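Local coordinates for protein exodeoxyribonuclease III (Methanosarcina mazei, PDB 5J8N) that probably cuts DNA at abasic sites and removes nucleotides from the 3' ends of double-stranded DNA, as a magnesium- or manganese-dependent member of the AP/ExoA repair family, at residues A[110-115]-A[150-155]; A[123-128]-A[175-180]; A[189-194]-A[218-223]. The protein carries 3 engineered substitutions. All blocks are in the same frame, centred on the assembly; numbering follows the deposited sequence.

Contact 1. Residues A[110-115]-A[150-155]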
ATOM      1  N   ILE A 110       3.796   1.057  -2.354  1.00 11.69           N
ATOM      2  CA  ILE A 110       4.831   1.059  -1.305  1.00 11.13           C
ATOM      3  C   ILE A 110       4.551   0.114  -0.150  1.00 11.33           C
ATOM      4  O   ILE A 110       3.422   0.093   0.368  1.00 12.33           O
ATOM      5  CB  ILE A 110       5.018   2.501  -0.737  1.00 11.97           C
ATOM      6  CG1 ILE A 110       5.192   3.515  -1.896  1.00 12.94           C
ATOM      7  CG2 ILE A 110       6.216   2.565   0.240  1.00 13.36           C
ATOM      8  CD1 ILE A 110       5.304   4.958  -1.419  1.00 15.60           C
ATOM      9  N   TYR A 111       5.569  -0.632   0.235  1.00 11.70           N
ATOM     10  CA  TYR A 111       5.561  -1.428   1.457  1.00 12.17           C
ATOM     11  C   TYR A 111       6.439  -0.680   2.461  1.00 11.89           C
ATOM     12  O   TYR A 111       7.664  -0.832   2.477  1.00 12.90           O
ATOM     13  CB  TYR A 111       6.103  -2.861   1.179  1.00 12.42           C
ATOM     14  CG  TYR A 111       6.178  -3.744   2.374  1.00 11.75           C
ATOM     15  CD1 TYR A 111       5.161  -3.773   3.310  1.00 12.89           C
ATOM     16  CD2 TYR A 111       7.292  -4.537   2.592  1.00 12.68           C
ATOM     17  CE1 TYR A 111       5.251  -4.562   4.469  1.00 12.38           C
ATOM     18  CE2 TYR A 111       7.354  -5.392   3.724  1.00 13.55           C
ATOM     19  CZ  TYR A 111       6.321  -5.372   4.657  1.00 13.13           C
ATOM     20  OH  TYR A 111       6.377  -6.164   5.788  1.00 15.69           O
ATOM     21  N   PHE A 112       5.820   0.164   3.274  1.00 11.84           N
ATOM     22  CA  PHE A 112       6.635   0.978   4.208  1.00 11.85           C
ATOM     23  C   PHE A 112       7.197   0.068   5.303  1.00 12.85           C
ATOM     24  O   PHE A 112       6.582  -0.964   5.645  1.00 12.73           O
ATOM     25  CB  PHE A 112       5.790   2.064   4.841  1.00 13.37           C
ATOM     26  CG  PHE A 112       5.400   3.181   3.898  1.00 12.75           C
ATOM     27  CD1 PHE A 112       4.248   3.161   3.147  1.00 13.02           C
ATOM     28  CD2 PHE A 112       6.218   4.300   3.830  1.00 13.09           C
ATOM     29  CE1 PHE A 112       3.919   4.239   2.287  1.00 11.36           C
ATOM     30  CE2 PHE A 112       5.905   5.379   3.027  1.00 13.57           C
ATOM     31  CZ  PHE A 112       4.713   5.349   2.258  1.00 13.95           C
ATOM     32  N   PRO A 113       8.384   0.370   5.830  1.00 12.46           N
ATOM     33  CA  PRO A 113       9.006  -0.521   6.819  1.00 14.90           C
ATOM     34  C   PRO A 113       8.212  -0.688   8.112  1.00 16.62           C
ATOM     35  O   PRO A 113       7.533   0.222   8.573  1.00 17.41           O
ATOM     36  CB  PRO A 113      10.351   0.181   7.112  1.00 15.04           C
ATOM     37  CG  PRO A 113      10.567   1.078   5.852  1.00 15.60           C
ATOM     38  CD  PRO A 113       9.186   1.551   5.486  1.00 12.89           C
ATOM     39  N   ASN A 114       8.329  -1.890   8.657  1.00 18.08           N
ATOM     40  CA  ASN A 114       7.851  -2.096   9.983  0.63 23.41           C
ATOM     41  C   ASN A 114       8.956  -1.816  10.979  1.00 21.40           C
ATOM     42  O   ASN A 114      10.102  -2.230  10.803  1.00 23.06           O
ATOM     43  CB  ASN A 114       7.324  -3.499  10.140  0.63 25.77           C
ATOM     44  CG  ASN A 114       6.666  -3.685  11.458  0.63 23.42           C
ATOM     45  OD1 ASN A 114       7.363  -3.944  12.451  0.63 16.61           O
ATOM     46  ND2 ASN A 114       5.332  -3.496  11.506  0.63 22.48           N
ATOM     47  N   GLY A 115       8.619  -1.040  12.004  1.00 17.83           N
ATOM     48  CA  GLY A 115       9.578  -0.562  12.972  1.00 19.28           C
ATOM     49  C   GLY A 115       9.654  -1.334  14.288  1.00 20.57           C
ATOM     50  O   GLY A 115      10.340  -0.929  15.210  1.00 22.46           O
ATOM     51  N   GLY A 150      -0.584   1.469  -0.311  1.00 14.30           N
ATOM     52  CA  GLY A 150       0.210   0.403   0.276  1.00 14.22           C
ATOM     53  C   GLY A 150       0.055   0.362   1.764  1.00 13.29           C
ATOM     54  O   GLY A 150      -0.899   0.885   2.369  1.00 12.89           O
ATOM     55  N   ASP A 151       1.000  -0.359   2.363  1.00 12.50           N
ATOM     56  CA  ASP A 151       0.999  -0.685   3.783  1.00 10.29           C
ATOM     57  C   ASP A 151       1.903   0.306   4.456  1.00 11.50           C
ATOM     58  O   ASP A 151       3.135   0.219   4.315  1.00 11.79           O
ATOM     59  CB  ASP A 151       1.470  -2.119   3.930  1.00 11.50           C
ATOM     60  CG  ASP A 151       1.638  -2.563   5.334  1.00 11.77           C
ATOM     61  OD1 ASP A 151       1.318  -1.827   6.279  1.00 13.68           O
ATOM     62  OD2 ASP A 151       2.119  -3.722   5.512  1.00 11.99           O
ATOM     63  N   VAL A 152       1.286   1.251   5.156  1.00 11.15           N
ATOM     64  CA  VAL A 152       2.029   2.318   5.835  1.00 12.74           C
ATOM     65  C   VAL A 152       2.607   1.777   7.147  1.00 11.75           C
ATOM     66  O   VAL A 152       3.508   2.390   7.730  1.00 12.91           O
ATOM     67  CB  VAL A 152       1.052   3.493   6.047  1.00 11.86           C
ATOM     68  CG1 VAL A 152       1.668   4.625   6.874  1.00 14.21           C
ATOM     69  CG2 VAL A 152       0.592   4.005   4.677  1.00 13.13           C
ATOM     70  N   ASN A 153       2.071   0.660   7.663  1.00 11.64           N
ATOM     71  CA  ASN A 153       2.542   0.086   8.932  1.00 11.80           C
ATOM     72  C   ASN A 153       2.371   1.035  10.115  1.00 12.75           C
ATOM     73  O   ASN A 153       3.037   0.862  11.147  1.00 13.57           O
ATOM     74  CB  ASN A 153       4.002  -0.429   8.829  1.00 13.19           C
ATOM     75  CG  ASN A 153       4.061  -1.909   8.530  1.00 15.83           C
ATOM     76  OD1 ASN A 153       3.412  -2.701   9.211  1.00 15.98           O
ATOM     77  ND2 ASN A 153       4.759  -2.283   7.456  1.00 17.77           N
ATOM     78  N   THR A 154       1.391   1.953   9.994  1.00 14.19           N
ATOM     79  CA  THR A 154       1.003   2.846  11.086  1.00 13.35           C
ATOM     80  C   THR A 154      -0.485   3.092  11.025  1.00 13.49           C
ATOM     81  O   THR A 154      -1.023   3.244   9.905  1.00 13.64           O
ATOM     82  CB  THR A 154       1.758   4.227  10.973  1.00 14.60           C
ATOM     83  OG1 THR A 154       3.170   3.993  11.067  1.00 15.07           O
ATOM     84  CG2 THR A 154       1.371   5.180  12.106  1.00 15.65           C
ATOM     85  N   ALA A 155      -1.143   3.079  12.192  1.00 13.25           N
ATOM     86  CA  ALA A 155      -2.537   3.502  12.328  1.00 13.07           C
ATOM     87  C   ALA A 155      -2.514   4.978  12.688  1.00 14.06           C
ATOM     88  O   ALA A 155      -1.934   5.361  13.702  1.00 16.04           O
ATOM     89  CB  ALA A 155      -3.245   2.650  13.437  1.00 15.03           C
TER
HETATM   90  O   HOH W   1       5.878  -0.382  12.426  1.00 16.98           O

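Contact 2. Residues A[123-128]-A[175-180]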
ATOM      1  N   GLY A 123      14.183   3.638  13.306  1.00 20.52           N
ATOM      2  CA  GLY A 123      14.924   4.753  12.723  1.00 20.16           C
ATOM      3  C   GLY A 123      14.842   4.671  11.214  1.00 20.17           C
ATOM      4  O   GLY A 123      14.632   5.689  10.539  1.00 20.09           O
ATOM      5  N   TYR A 124      14.983   3.469  10.676  1.00 18.65           N
ATOM      6  CA  TYR A 124      14.960   3.260   9.250  1.00 18.19           C
ATOM      7  C   TYR A 124      13.586   3.599   8.706  1.00 17.32           C
ATOM      8  O   TYR A 124      13.456   4.238   7.655  1.00 16.36           O
ATOM      9  CB  TYR A 124      15.330   1.793   8.924  1.00 18.06           C
ATOM     10  CG  TYR A 124      15.395   1.456   7.439  1.00 17.43           C
ATOM     11  CD1 TYR A 124      16.606   1.572   6.740  1.00 17.80           C
ATOM     12  CD2 TYR A 124      14.293   0.990   6.747  1.00 16.57           C
ATOM     13  CE1 TYR A 124      16.655   1.261   5.389  1.00 19.29           C
ATOM     14  CE2 TYR A 124      14.347   0.667   5.409  1.00 16.27           C
ATOM     15  CZ  TYR A 124      15.539   0.801   4.739  1.00 17.32           C
ATOM     16  OH  TYR A 124      15.553   0.476   3.411  1.00 19.30           O
ATOM     17  N   LYS A 125      12.537   3.123   9.380  1.00 16.34           N
ATOM     18  CA  LYS A 125      11.168   3.456   9.011  1.00 15.60           C
ATOM     19  C   LYS A 125      10.954   4.983   8.937  1.00 15.07           C
ATOM     20  O   LYS A 125      10.402   5.480   7.948  1.00 15.34           O
ATOM     21  CB  LYS A 125      10.186   2.831  10.020  1.00 15.13           C
ATOM     22  CG  LYS A 125       8.732   3.139   9.740  1.00 15.25           C
ATOM     23  CD  LYS A 125       7.856   2.503  10.823  1.00 17.06           C
ATOM     24  CE  LYS A 125       6.375   2.733  10.473  1.00 16.01           C
ATOM     25  NZ  LYS A 125       5.497   2.206  11.572  1.00 14.61           N
ATOM     26  N   MET A 126      11.391   5.699   9.962  1.00 16.75           N
ATOM     27  CA  MET A 126      11.205   7.155   9.961  1.00 16.62           C
ATOM     28  C   MET A 126      12.032   7.817   8.846  1.00 18.02           C
ATOM     29  O   MET A 126      11.561   8.777   8.210  1.00 17.96           O
ATOM     30  CB  MET A 126      11.546   7.715  11.317  1.00 19.81           C
ATOM     31  CG  MET A 126      10.671   7.216  12.468  1.00 20.41           C
ATOM     32  SD  MET A 126       8.896   7.481  12.236  1.00 21.69           S
ATOM     33  CE  MET A 126       8.819   9.259  12.237  1.00 24.32           C
ATOM     34  N   ALA A 127      13.236   7.314   8.594  1.00 16.87           N
ATOM     35  CA  ALA A 127      14.055   7.854   7.511  1.00 16.62           C
ATOM     36  C   ALA A 127      13.391   7.571   6.140  1.00 16.66           C
ATOM     37  O   ALA A 127      13.408   8.398   5.213  1.00 17.10           O
ATOM     38  CB  ALA A 127      15.440   7.249   7.571  1.00 17.82           C
ATOM     39  N   PHE A 128      12.815   6.390   5.981  1.00 15.20           N
ATOM     40  CA  PHE A 128      12.078   6.041   4.759  1.00 14.83           C
ATOM     41  C   PHE A 128      10.912   6.985   4.582  1.00 15.76           C
ATOM     42  O   PHE A 128      10.677   7.481   3.479  1.00 14.29           O
ATOM     43  CB  PHE A 128      11.628   4.552   4.812  1.00 13.49           C
ATOM     44  CG  PHE A 128      11.063   4.060   3.520  1.00 12.83           C
ATOM     45  CD1 PHE A 128       9.794   4.385   3.162  1.00 13.20           C
ATOM     46  CD2 PHE A 128      11.809   3.194   2.700  1.00 15.57           C
ATOM     47  CE1 PHE A 128       9.223   3.937   1.969  1.00 16.79           C
ATOM     48  CE2 PHE A 128      11.255   2.734   1.507  1.00 16.28           C
ATOM     49  CZ  PHE A 128       9.953   3.105   1.138  1.00 16.01           C
ATOM     50  N   PRO A 175       3.577   8.010  18.946  1.00 19.09           N
ATOM     51  CA  PRO A 175       3.294   9.410  18.604  1.00 19.71           C
ATOM     52  C   PRO A 175       4.096   9.934  17.403  1.00 20.11           C
ATOM     53  O   PRO A 175       3.506  10.634  16.544  1.00 21.17           O
ATOM     54  CB  PRO A 175       3.645  10.164  19.912  1.00 23.52           C
ATOM     55  CG  PRO A 175       3.254   9.151  21.014  1.00 21.40           C
ATOM     56  CD  PRO A 175       3.746   7.813  20.408  1.00 20.19           C
ATOM     57  N   GLU A 176       5.382   9.627  17.282  1.00 19.35           N
ATOM     58  CA  GLU A 176       6.184  10.178  16.213  0.53 19.90           C
ATOM     59  C   GLU A 176       5.776   9.647  14.836  1.00 19.22           C
ATOM     60  O   GLU A 176       5.893  10.338  13.819  1.00 18.86           O
ATOM     61  CB  GLU A 176       7.664   9.906  16.491  0.53 22.45           C
ATOM     62  CG  GLU A 176       7.957   8.419  16.764  0.53 24.22           C
ATOM     63  CD  GLU A 176       7.985   8.025  18.258  0.53 24.24           C
ATOM     64  OE1 GLU A 176       8.869   7.192  18.614  0.53 31.33           O
ATOM     65  OE2 GLU A 176       7.178   8.526  19.099  0.53 24.20           O
ATOM     66  N   GLU A 177       5.302   8.411  14.787  1.00 16.89           N
ATOM     67  CA  GLU A 177       4.828   7.853  13.530  1.00 17.01           C
ATOM     68  C   GLU A 177       3.517   8.539  13.087  1.00 16.61           C
ATOM     69  O   GLU A 177       3.322   8.881  11.893  1.00 15.87           O
ATOM     70  CB  GLU A 177       4.619   6.361  13.663  1.00 16.35           C
ATOM     71  CG  GLU A 177       5.907   5.619  13.963  1.00 17.18           C
ATOM     72  CD  GLU A 177       5.653   4.195  14.402  1.00 18.30           C
ATOM     73  OE1 GLU A 177       4.725   3.967  15.215  1.00 17.69           O
ATOM     74  OE2 GLU A 177       6.387   3.305  13.915  1.00 16.62           O
ATOM     75  N   ARG A 178       2.604   8.687  14.048  1.00 15.84           N
ATOM     76  CA  ARG A 178       1.327   9.363  13.808  1.00 15.95           C
ATOM     77  C   ARG A 178       1.588  10.812  13.395  1.00 16.82           C
ATOM     78  O   ARG A 178       0.901  11.316  12.480  1.00 17.02           O
ATOM     79  CB  ARG A 178       0.475   9.293  15.060  1.00 16.80           C
ATOM     80  CG  ARG A 178       0.139   7.830  15.459  1.00 18.33           C
ATOM     81  CD  ARG A 178      -0.492   7.792  16.835  1.00 18.80           C
ATOM     82  NE  ARG A 178      -1.766   8.532  16.812  1.00 19.70           N
ATOM     83  CZ  ARG A 178      -2.412   8.942  17.896  1.00 22.41           C
ATOM     84  NH1 ARG A 178      -1.924   8.707  19.128  1.00 22.18           N
ATOM     85  NH2 ARG A 178      -3.562   9.594  17.754  1.00 21.46           N
ATOM     86  N   ALA A 179       2.591  11.445  14.016  1.00 17.54           N
ATOM     87  CA  ALA A 179       2.910  12.855  13.737  1.00 16.82           C
ATOM     88  C   ALA A 179       3.420  12.931  12.306  1.00 18.31           C
ATOM     89  O   ALA A 179       3.158  13.915  11.584  1.00 17.92           O
ATOM     90  CB  ALA A 179       3.935  13.404  14.718  1.00 18.69           C
ATOM     91  N   TRP A 180       4.203  11.943  11.883  1.00 17.39           N
ATOM     92  CA  TRP A 180       4.680  11.981  10.501  1.00 16.56           C
ATOM     93  C   TRP A 180       3.488  11.908   9.550  1.00 15.60           C
ATOM     94  O   TRP A 180       3.470  12.612   8.533  1.00 16.88           O
ATOM     95  CB  TRP A 180       5.699  10.868  10.191  1.00 16.34           C
ATOM     96  CG  TRP A 180       6.035  10.929   8.731  1.00 16.71           C
ATOM     97  CD1 TRP A 180       6.951  11.757   8.143  1.00 18.93           C
ATOM     98  CD2 TRP A 180       5.359  10.251   7.657  1.00 16.42           C
ATOM     99  NE1 TRP A 180       6.899  11.600   6.766  1.00 16.99           N
ATOM    100  CE2 TRP A 180       5.939  10.679   6.453  1.00 14.67           C
ATOM    101  CE3 TRP A 180       4.366   9.283   7.610  1.00 15.58           C
ATOM    102  CZ2 TRP A 180       5.545  10.176   5.198  1.00 16.37           C
ATOM    103  CZ3 TRP A 180       3.954   8.777   6.368  1.00 17.18           C
ATOM    104  CH2 TRP A 180       4.542   9.252   5.160  1.00 15.39           C
TER

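Contact 3. Residues A[189-194]-A[218-223]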
ATOM      1  N   TYR A 189      -2.150  16.065   0.864  1.00 14.93           N
ATOM      2  CA  TYR A 189      -2.579  14.758   0.445  1.00 14.56           C
ATOM      3  C   TYR A 189      -3.806  14.382   1.266  1.00 15.68           C
ATOM      4  O   TYR A 189      -3.947  14.825   2.422  1.00 17.36           O
ATOM      5  CB  TYR A 189      -1.470  13.696   0.615  1.00 14.39           C
ATOM      6  CG  TYR A 189      -0.188  14.031  -0.140  1.00 14.36           C
ATOM      7  CD1 TYR A 189       0.793  14.813   0.446  1.00 16.23           C
ATOM      8  CD2 TYR A 189       0.049  13.504  -1.428  1.00 15.45           C
ATOM      9  CE1 TYR A 189       1.937  15.131  -0.231  1.00 15.30           C
ATOM     10  CE2 TYR A 189       1.204  13.833  -2.114  1.00 16.15           C
ATOM     11  CZ  TYR A 189       2.144  14.613  -1.492  1.00 16.92           C
ATOM     12  OH  TYR A 189       3.320  14.922  -2.157  1.00 18.70           O
ATOM     13  N   LEU A 190      -4.613  13.487   0.702  1.00 14.29           N
ATOM     14  CA  LEU A 190      -5.858  13.024   1.325  1.00 15.10           C
ATOM     15  C   LEU A 190      -5.829  11.562   1.593  1.00 13.00           C
ATOM     16  O   LEU A 190      -5.397  10.772   0.720  1.00 13.83           O
ATOM     17  CB  LEU A 190      -7.060  13.324   0.399  1.00 15.43           C
ATOM     18  CG  LEU A 190      -7.169  14.766  -0.005  1.00 17.43           C
ATOM     19  CD1 LEU A 190      -8.335  14.917  -1.000  1.00 20.02           C
ATOM     20  CD2 LEU A 190      -7.381  15.646   1.228  1.00 21.29           C
ATOM     21  N   ASP A 191      -6.273  11.153   2.787  1.00 12.73           N
ATOM     22  CA  ASP A 191      -6.505   9.743   3.132  1.00 13.75           C
ATOM     23  C   ASP A 191      -7.850   9.359   2.481  1.00 13.41           C
ATOM     24  O   ASP A 191      -8.933   9.787   2.911  1.00 14.33           O
ATOM     25  CB  ASP A 191      -6.511   9.613   4.664  1.00 13.15           C
ATOM     26  CG  ASP A 191      -6.786   8.250   5.170  1.00 14.97           C
ATOM     27  OD1 ASP A 191      -7.252   7.374   4.433  1.00 14.11           O
ATOM     28  OD2 ASP A 191      -6.546   8.027   6.370  1.00 15.14           O
ATOM     29  N   SER A 192      -7.803   8.610   1.393  1.00 12.67           N
ATOM     30  CA  SER A 192      -9.018   8.461   0.571  1.00 12.20           C
ATOM     31  C   SER A 192     -10.190   7.824   1.355  1.00 12.99           C
ATOM     32  O   SER A 192     -11.337   8.261   1.185  1.00 13.53           O
ATOM     33  CB  SER A 192      -8.728   7.695  -0.732  1.00 12.39           C
ATOM     34  OG  SER A 192      -8.314   6.379  -0.463  1.00 12.85           O
ATOM     35  N   PHE A 193      -9.913   6.789   2.164  1.00 12.60           N
ATOM     36  CA  PHE A 193     -11.019   6.200   2.920  1.00 12.81           C
ATOM     37  C   PHE A 193     -11.775   7.217   3.727  1.00 13.81           C
ATOM     38  O   PHE A 193     -13.003   7.212   3.774  1.00 14.21           O
ATOM     39  CB  PHE A 193     -10.486   5.092   3.811  1.00 12.62           C
ATOM     40  CG  PHE A 193     -11.583   4.313   4.481  1.00 13.05           C
ATOM     41  CD1 PHE A 193     -12.362   3.418   3.755  1.00 13.90           C
ATOM     42  CD2 PHE A 193     -11.836   4.524   5.827  1.00 15.24           C
ATOM     43  CE1 PHE A 193     -13.400   2.722   4.368  1.00 15.00           C
ATOM     44  CE2 PHE A 193     -12.869   3.838   6.481  1.00 15.29           C
ATOM     45  CZ  PHE A 193     -13.677   2.938   5.740  1.00 15.30           C
ATOM     46  N   ARG A 194     -11.036   8.150   4.338  1.00 13.37           N
ATOM     47  CA  ARG A 194     -11.624   9.190   5.177  1.00 15.42           C
ATOM     48  C   ARG A 194     -12.267  10.336   4.396  1.00 16.37           C
ATOM     49  O   ARG A 194     -12.961  11.162   4.985  1.00 18.21           O
ATOM     50  CB  ARG A 194     -10.547   9.736   6.145  1.00 14.15           C
ATOM     51  CG  ARG A 194     -10.069   8.711   7.170  1.00 15.88           C
ATOM     52  CD  ARG A 194     -11.222   8.072   7.974  1.00 16.11           C
ATOM     53  NE  ARG A 194     -10.686   7.132   8.961  1.00 15.90           N
ATOM     54  CZ  ARG A 194     -11.467   6.247   9.582  1.00 15.72           C
ATOM     55  NH1 ARG A 194     -12.748   6.132   9.267  1.00 15.72           N
ATOM     56  NH2 ARG A 194     -10.937   5.439  10.470  1.00 15.16           N
ATOM     57  N   GLY A 218      -8.571  -5.030  15.183  1.00 14.09           N
ATOM     58  CA  GLY A 218      -7.774  -4.721  14.025  1.00 13.97           C
ATOM     59  C   GLY A 218      -7.105  -3.371  14.071  1.00 13.05           C
ATOM     60  O   GLY A 218      -7.321  -2.569  15.021  1.00 14.27           O
ATOM     61  N   TRP A 219      -6.335  -3.140  13.007  1.00 12.56           N
ATOM     62  CA  TRP A 219      -5.646  -1.856  12.790  1.00 12.90           C
ATOM     63  C   TRP A 219      -5.852  -1.479  11.360  1.00 13.78           C
ATOM     64  O   TRP A 219      -5.789  -2.367  10.505  1.00 13.25           O
ATOM     65  CB  TRP A 219      -4.134  -1.990  13.047  1.00 12.80           C
ATOM     66  CG  TRP A 219      -3.656  -2.421  14.383  1.00 13.33           C
ATOM     67  CD1 TRP A 219      -4.059  -3.500  15.128  1.00 13.02           C
ATOM     68  CD2 TRP A 219      -2.563  -1.828  15.091  1.00 13.31           C
ATOM     69  NE1 TRP A 219      -3.303  -3.591  16.280  1.00 14.90           N
ATOM     70  CE2 TRP A 219      -2.373  -2.578  16.272  1.00 14.70           C
ATOM     71  CE3 TRP A 219      -1.727  -0.720  14.830  1.00 15.10           C
ATOM     72  CZ2 TRP A 219      -1.367  -2.272  17.205  1.00 18.36           C
ATOM     73  CZ3 TRP A 219      -0.707  -0.412  15.776  1.00 17.76           C
ATOM     74  CH2 TRP A 219      -0.549  -1.197  16.934  1.00 17.83           C
ATOM     75  N   ARG A 220      -6.005  -0.192  11.049  1.00 12.06           N
ATOM     76  CA  ARG A 220      -5.978   0.258   9.651  1.00 12.43           C
ATOM     77  C   ARG A 220      -4.556   0.686   9.320  1.00 12.93           C
ATOM     78  O   ARG A 220      -4.102   1.772   9.714  1.00 13.25           O
ATOM     79  CB  ARG A 220      -6.972   1.399   9.432  1.00 12.36           C
ATOM     80  CG  ARG A 220      -7.236   1.614   7.944  1.00 12.17           C
ATOM     81  CD  ARG A 220      -8.452   2.554   7.709  1.00 12.68           C
ATOM     82  NE  ARG A 220      -8.192   3.911   8.244  1.00 12.66           N
ATOM     83  CZ  ARG A 220      -7.854   4.981   7.511  1.00 13.09           C
ATOM     84  NH1 ARG A 220      -7.631   6.165   8.114  1.00 13.84           N
ATOM     85  NH2 ARG A 220      -7.778   4.932   6.176  1.00 13.15           N
ATOM     86  N   LEU A 221      -3.836  -0.217   8.663  1.00 11.31           N
ATOM     87  CA  LEU A 221      -2.434  -0.010   8.264  1.00 12.55           C
ATOM     88  C   LEU A 221      -2.279   0.284   6.792  1.00 10.75           C
ATOM     89  O   LEU A 221      -1.199   0.696   6.367  1.00 12.37           O
ATOM     90  CB  LEU A 221      -1.596  -1.264   8.572  1.00 11.81           C
ATOM     91  CG  LEU A 221      -1.667  -1.717  10.045  1.00 11.68           C
ATOM     92  CD1 LEU A 221      -0.782  -2.924  10.249  1.00 14.44           C
ATOM     93  CD2 LEU A 221      -1.183  -0.570  10.969  1.00 14.97           C
ATOM     94  N   ASP A 222      -3.342   0.012   6.014  1.00 11.66           N
ATOM     95  CA  ASP A 222      -3.265   0.087   4.550  1.00 12.11           C
ATOM     96  C   ASP A 222      -4.133   1.214   4.090  1.00 12.11           C
ATOM     97  O   ASP A 222      -5.279   1.365   4.546  1.00 12.47           O
ATOM     98  CB  ASP A 222      -3.725  -1.251   3.940  1.00 10.95           C
ATOM     99  CG  ASP A 222      -2.880  -2.370   4.451  1.00 12.68           C
ATOM    100  OD1 ASP A 222      -1.766  -2.573   3.904  1.00 13.54           O
ATOM    101  OD2 ASP A 222      -3.282  -3.009   5.447  1.00 12.26           O
ATOM    102  N   TYR A 223      -3.621   2.002   3.132  1.00 11.16           N
ATOM    103  CA  TYR A 223      -4.248   3.259   2.732  1.00 11.22           C
ATOM    104  C   TYR A 223      -4.096   3.477   1.234  1.00 10.99           C
ATOM    105  O   TYR A 223      -3.182   2.910   0.609  1.00 11.97           O
ATOM    106  CB  TYR A 223      -3.562   4.439   3.428  1.00 12.68           C
ATOM    107  CG  TYR A 223      -3.531   4.446   4.937  1.00 11.84           C
ATOM    108  CD1 TYR A 223      -2.649   3.623   5.644  1.00 10.94           C
ATOM    109  CD2 TYR A 223      -4.308   5.363   5.654  1.00 13.08           C
ATOM    110  CE1 TYR A 223      -2.584   3.649   7.031  1.00 11.63           C
ATOM    111  CE2 TYR A 223      -4.269   5.398   7.069  1.00 13.32           C
ATOM    112  CZ  TYR A 223      -3.364   4.554   7.719  1.00 12.32           C
ATOM    113  OH  TYR A 223      -3.288   4.652   9.095  1.00 14.16           O
TER

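Contact 1. Residues A[110-115]-A[150-155]
Ile110 and Tyr111 pair with Gly150 and Asp151 as parallel beta bridges. Gly150 CA sends a CH...O contact to Ile110 O. A side chain at Gly150 would clash with that carbonyl oxygen. Asp151 N donates to Ile110 O at 3.2 Å, and Phe112 N donates back to Asp151 O at 2.9 Å. Past Phe112 the backbone pairing stops and side chains take over.

Asn153 forms the main side-chain link. Its ND2 donates to Phe112 O at 2.9 Å, in the plane of its own amide and with an N-H...O angle of 156°. Its OD1 accepts Asn114 ND2 at 3.1 Å. This donor sits above the carbonyl plane of Asn153, not on a lone pair; the two amide planes are 84° apart. Asn114 OD1 is taken by Lys116 N.

Strands 106-111 and 146-149 are parallel neighbours in one of the two sheets of the DNase I-like fold, and the chain leaves them toward the metal site. Tyr111 and Asp151 are predicted active-site residues, and Asn153 is a predicted transition-state stabiliser. Tyr111 and Asp151 lie side by side on one face of the sheet. CG is anti to the backbone N in both, with chi1 178° in Tyr111. Asp151 OD2 meets the edge of the Tyr111 ring, 3.4 Å from CE1, and also accepts a bond from Asn10. Asp151 OD1 receives a weak bond from Asn153 N, which ties the aspartate to the turn that carries Asn153.

Phe112 turns its CB toward 150-155, and its ring packs against Val152, with CD1 4.1 Å from Val152 CG2. Ile110 CG2 sits over the centre of one ring face. Tyr129, Phe128 and Phe132 of helix 119-141 gather round the same ring.

Contact 2. Residues A[123-128]-A[175-180]
Glu176 meets Met126 mainly through its backbone. The methyl CE of Met126 comes to 3.5 Å from Glu176 O, and the glutamate side chain stays at the margin. Helix 123-128 and helix 175-180 run side by side and nearly parallel, at 10°, with their axes 11.1 Å apart. That spacing is wide, and long side chains bridge it.

Glu177 is the polar partner. Its carboxylate reaches back to Lys125, and OE2 takes NZ in a salt bridge of 2.7 Å. The lysine nitrogen comes from above the carboxylate plane, 65° out of it. Lys125 is fully extended, and the two side chains cross at about a right angle. Nearer its backbone, Glu177 CG lies 3.9 Å from Met126 SD. The other oxygen, OE1, is held by the backbone N of Gly172 and of Leu174, and OE2 also bonds Ser171 OG.

Trp180, one helical turn on from Glu176, closes the contact with its CB. Met126 CE sits 4.1 Å from that atom. Met126 is bent at chi2 (-56°) and again at chi3, and this curl brings its methyl to the second helix. The indole itself stacks on Tyr129 of helix 119-141.

The contact joins two helices that pack against the sheet that holds strand 106-111. Lys125 NZ is gripped by Asn153 O and Thr154 OG1 besides Glu177. The carboxylate of Glu177 probably offsets its buried charge, and the two neutral oxygens accept its other N-H groups, which is likely to keep it protonated and to fasten both helices to the loop that bears Asn153.

Contact 3. Residues A[189-194]-A[218-223]
Arg220 reaches across to Asp191. From CB the chain runs out extended through CG and CD, then bends at chi3 (64°). NE turns to Asp160 OD1, a salt-bridge partner outside the two segments. The tip meets Asp191 end-on with two nitrogens. NH2 bonds OD1 at 3.0 Å, nearly straight at 171°, on the syn lone pair. NH1 bonds OD2 at 2.8 Å. Carboxylate and guanidinium are nearly coplanar, 19° apart.

Phe193 CD2 and Arg194 NE lie over one guanidinium face, and Tyr223 CE2 over the opposite one, 3.4 Å from the plane. Asp191 OD2 also meets the edge of the Tyr223 ring, 3.5 Å from CE2. Tyr223 OH bonds Thr154 O. A leucine in place of Arg220 would probably leave the buried carboxylate of Asp191 without its mate and Asp160 short of one partner.

The pair ties the end of strand 189-191 to strand 218-227, near Asp222, a residue predicted to matter for catalysis. Arg194 NE and Arg220 NH1 are 3.3 Å apart, both donors. Arg194 NH1 bonds Glu199 O. Asp160 OD1 also binds Arg194 NH2, and the carboxylates of Asp191 and Asp160 probably hold the two guanidinium groups together.

How the contacts relate
All three are largely buried, but contact 2 lies furthest from the centre of the chain and has one exposed residue, Glu176, at its margin. Contacts 1 and 3 reach the same sheet, and contact 2 lies between two helices. Contact 1 relies on backbone and amide hydrogen bonds beside the predicted catalytic residues. Contacts 2 and 3 each turn on a salt bridge, a single-point one in contact 2 and a two-nitrogen one in contact 3. The loop 150-155 joins all three. It meets contact 2 through Lys125, and Val152 N bonds Leu221 O of contact 3. Contacts 2 and 3 do not touch, though helix 175-186 leads straight into strand 189-191.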